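PDB 3G3Z: transcriptional regulator, MarR family from Neisseria meningitidis serogroup B, which probably binds DNA as a dimeric transcription factor of the MarR family and so regulates gene expression. Local coordinates for residues Leu37-Thr42 / Lys49-Lys54. Numbering follows the deposited sequence.
Sequences LYTLAT and KHIGEK
In the winged helix-turn-helix region of this MarR-family subunit, Thr39 of helix 31-43 packs against the side chains of His50, Ile51 and Lys54 on helix 48-55. The two segments cross at 116°, their axes 10.5 Å apart at closest approach. Chi1 of -52° sets the Thr39 hydroxyl beside the backbone N and turns the methyl to the far side from that nitrogen, toward helix 48-55: CG2 rests 3.9 Å from Ile51 CG1 and meets the His50 ring at its edge, 4.1 Å from CD2. Lys54 runs past the threonine in the opposite direction, CD 3.9 Å from Thr39 OG1. The hydroxyl of the buried Thr39 is hydrogen-bonded to Ala35 O and Trp55 NE1. Helix 48-55 precedes the probable recognition helix, 59-71, in the helix-turn-helix of this family, and strands 75-77 and 89-91 belong to the wing. Toward the wing, Leu40 CD2 and Ile51 CD1 meet at 4.2 Å, the side chains roughly perpendicular, and both residues also pack on Leu89. The Glu43 carboxylate is hydrogen-bonded to His50 NE2 and forms a salt bridge with Lys54 NZ; the lysine chain, extended up to CE, bends at its last torsion (chi4 82°), and its ammonium also pairs with Asp7 of the second subunit.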
ATOM      1  N   LEU A  37      16.053   6.535   6.382  1.00 20.80           N
ATOM      2  CA  LEU A  37      17.371   5.900   6.293  1.00 21.29           C
ATOM      3  C   LEU A  37      17.792   5.545   4.860  1.00 21.23           C
ATOM      4  O   LEU A  37      18.922   5.829   4.439  1.00 16.99           O
ATOM      5  CB  LEU A  37      17.410   4.647   7.184  1.00 21.50           C
ATOM      6  CG  LEU A  37      17.195   4.866   8.695  1.00 22.37           C
ATOM      7  CD1 LEU A  37      16.898   3.544   9.391  1.00 17.03           C
ATOM      8  CD2 LEU A  37      18.393   5.564   9.325  1.00 19.78           C
ATOM      9  N   TYR A  38      16.880   4.930   4.116  1.00 17.67           N
ATOM     10  CA  TYR A  38      17.194   4.515   2.759  1.00 20.16           C
ATOM     11  C   TYR A  38      17.314   5.680   1.775  1.00 22.37           C
ATOM     12  O   TYR A  38      18.203   5.662   0.915  1.00 21.09           O
ATOM     13  CB  TYR A  38      16.205   3.475   2.262  1.00 18.42           C
ATOM     14  CG  TYR A  38      16.618   2.829   0.969  1.00 19.54           C
ATOM     15  CD1 TYR A  38      17.614   1.846   0.941  1.00 18.77           C
ATOM     16  CD2 TYR A  38      16.019   3.202  -0.237  1.00 19.24           C
ATOM     17  CE1 TYR A  38      17.999   1.252  -0.262  1.00 20.32           C
ATOM     18  CE2 TYR A  38      16.395   2.612  -1.442  1.00 22.33           C
ATOM     19  CZ  TYR A  38      17.378   1.638  -1.448  1.00 23.24           C
ATOM     20  OH  TYR A  38      17.747   1.063  -2.642  1.00 24.82           O
ATOM     21  N   THR A  39      16.447   6.689   1.905  1.00 21.67           N
ATOM     22  CA  THR A  39      16.567   7.908   1.084  1.00 23.18           C
ATOM     23  C   THR A  39      17.922   8.583   1.319  1.00 21.97           C
ATOM     24  O   THR A  39      18.617   8.962   0.372  1.00 25.54           O
ATOM     25  CB  THR A  39      15.407   8.926   1.338  1.00 22.72           C
ATOM     26  OG1 THR A  39      14.143   8.267   1.208  1.00 28.14           O
ATOM     27  CG2 THR A  39      15.452  10.063   0.341  1.00 22.83           C
ATOM     28  N   LEU A  40      18.306   8.706   2.581  1.00 21.37           N
ATOM     29  CA  LEU A  40      19.535   9.414   2.921  1.00 24.01           C
ATOM     30  C   LEU A  40      20.784   8.650   2.493  1.00 25.11           C
ATOM     31  O   LEU A  40      21.781   9.255   2.108  1.00 24.74           O
ATOM     32  CB  LEU A  40      19.576   9.757   4.413  1.00 22.07           C
ATOM     33  CG  LEU A  40      18.576  10.803   4.927  1.00 22.18           C
ATOM     34  CD1 LEU A  40      18.807  11.081   6.404  1.00 18.51           C
ATOM     35  CD2 LEU A  40      18.644  12.102   4.129  1.00 22.93           C
ATOM     36  N   ALA A  41      20.715   7.324   2.555  1.00 26.82           N
ATOM     37  CA  ALA A  41      21.852   6.474   2.204  1.00 29.46           C
ATOM     38  C   ALA A  41      22.104   6.404   0.697  1.00 30.19           C
ATOM     39  O   ALA A  41      23.248   6.247   0.263  1.00 30.73           O
ATOM     40  CB  ALA A  41      21.667   5.074   2.779  1.00 29.36           C
ATOM     41  N   THR A  42      21.039   6.547  -0.088  1.00 28.90           N
ATOM     42  CA  THR A  42      21.109   6.365  -1.537  1.00 27.24           C
ATOM     43  C   THR A  42      21.030   7.670  -2.333  1.00 26.76           C
ATOM     44  O   THR A  42      21.426   7.701  -3.496  1.00 27.12           O
ATOM     45  CB  THR A  42      19.982   5.428  -2.027  1.00 26.05           C
ATOM     46  OG1 THR A  42      18.719   5.967  -1.623  1.00 25.84           O
ATOM     47  CG2 THR A  42      20.144   4.015  -1.446  1.00 24.42           C
ATOM     48  N   LYS A  49      10.849  17.159   3.930  1.00 22.06           N
ATOM     49  CA  LYS A  49       9.801  17.315   2.922  1.00 23.07           C
ATOM     50  C   LYS A  49      10.004  16.405   1.710  1.00 23.69           C
ATOM     51  O   LYS A  49       9.050  15.762   1.242  1.00 23.42           O
ATOM     52  CB  LYS A  49       9.681  18.774   2.478  1.00 23.51           C
ATOM     53  CG  LYS A  49       8.592  18.996   1.433  1.00 25.11           C
ATOM     54  CD  LYS A  49       7.811  20.257   1.734  1.00 30.02           C
ATOM     55  CE  LYS A  49       8.036  21.318   0.692  1.00 31.33           C
ATOM     56  NZ  LYS A  49       7.034  21.181  -0.427  1.00 35.62           N
ATOM     57  N   HIS A  50      11.235  16.347   1.202  1.00 21.92           N
ATOM     58  CA  HIS A  50      11.547  15.481   0.056  1.00 21.11           C
ATOM     59  C   HIS A  50      11.268  14.004   0.357  1.00 22.20           C
ATOM     60  O   HIS A  50      10.673  13.285  -0.457  1.00 20.78           O
ATOM     61  CB  HIS A  50      13.004  15.658  -0.378  1.00 22.18           C
ATOM     62  CG  HIS A  50      13.438  14.684  -1.428  1.00 25.24           C
ATOM     63  ND1 HIS A  50      13.320  14.945  -2.776  1.00 27.87           N
ATOM     64  CD2 HIS A  50      13.960  13.439  -1.329  1.00 21.70           C
ATOM     65  CE1 HIS A  50      13.767  13.909  -3.463  1.00 25.44           C
ATOM     66  NE2 HIS A  50      14.162  12.982  -2.610  1.00 24.66           N
ATOM     67  N   ILE A  51      11.726  13.566   1.527  1.00 21.74           N
ATOM     68  CA  ILE A  51      11.505  12.212   2.014  1.00 21.69           C
ATOM     69  C   ILE A  51      10.007  11.923   2.152  1.00 20.33           C
ATOM     70  O   ILE A  51       9.529  10.889   1.683  1.00 21.88           O
ATOM     71  CB  ILE A  51      12.228  12.016   3.375  1.00 23.09           C
ATOM     72  CG1 ILE A  51      13.743  12.146   3.186  1.00 17.70           C
ATOM     73  CG2 ILE A  51      11.858  10.681   4.020  1.00 19.37           C
ATOM     74  CD1 ILE A  51      14.492  12.432   4.472  1.00 21.65           C
ATOM     75  N   GLY A  52       9.280  12.851   2.779  1.00 21.69           N
ATOM     76  CA  GLY A  52       7.836  12.728   2.995  1.00 21.41           C
ATOM     77  C   GLY A  52       7.071  12.577   1.694  1.00 21.62           C
ATOM     78  O   GLY A  52       6.205  11.708   1.573  1.00 20.99           O
ATOM     79  N   GLU A  53       7.412  13.418   0.715  1.00 21.20           N
ATOM     80  CA  GLU A  53       6.799  13.367  -0.615  1.00 21.85           C
ATOM     81  C   GLU A  53       7.160  12.095  -1.404  1.00 20.74           C
ATOM     82  O   GLU A  53       6.276  11.424  -1.943  1.00 19.79           O
ATOM     83  CB  GLU A  53       7.063  14.665  -1.400  1.00 21.22           C
ATOM     84  CG  GLU A  53       5.871  15.635  -1.301  1.00 29.26           C
ATOM     85  CD  GLU A  53       6.239  17.123  -1.295  1.00 34.59           C
ATOM     86  OE1 GLU A  53       7.149  17.534  -2.051  1.00 34.68           O
ATOM     87  OE2 GLU A  53       5.585  17.891  -0.543  1.00 34.90           O
ATOM     88  N   LYS A  54       8.444  11.747  -1.419  1.00 20.04           N
ATOM     89  CA  LYS A  54       8.911  10.530  -2.072  1.00 19.31           C
ATOM     90  C   LYS A  54       8.189   9.261  -1.584  1.00 20.02           C
ATOM     91  O   LYS A  54       7.781   8.432  -2.393  1.00 19.67           O
ATOM     92  CB  LYS A  54      10.421  10.376  -1.879  1.00 19.92           C
ATOM     93  CG  LYS A  54      11.032   9.211  -2.644  1.00 18.91           C
ATOM     94  CD  LYS A  54      12.497   9.037  -2.267  1.00 20.61           C
ATOM     95  CE  LYS A  54      13.080   7.715  -2.783  1.00 20.21           C
ATOM     96  NZ  LYS A  54      13.499   7.790  -4.213  1.00 19.97           N
TER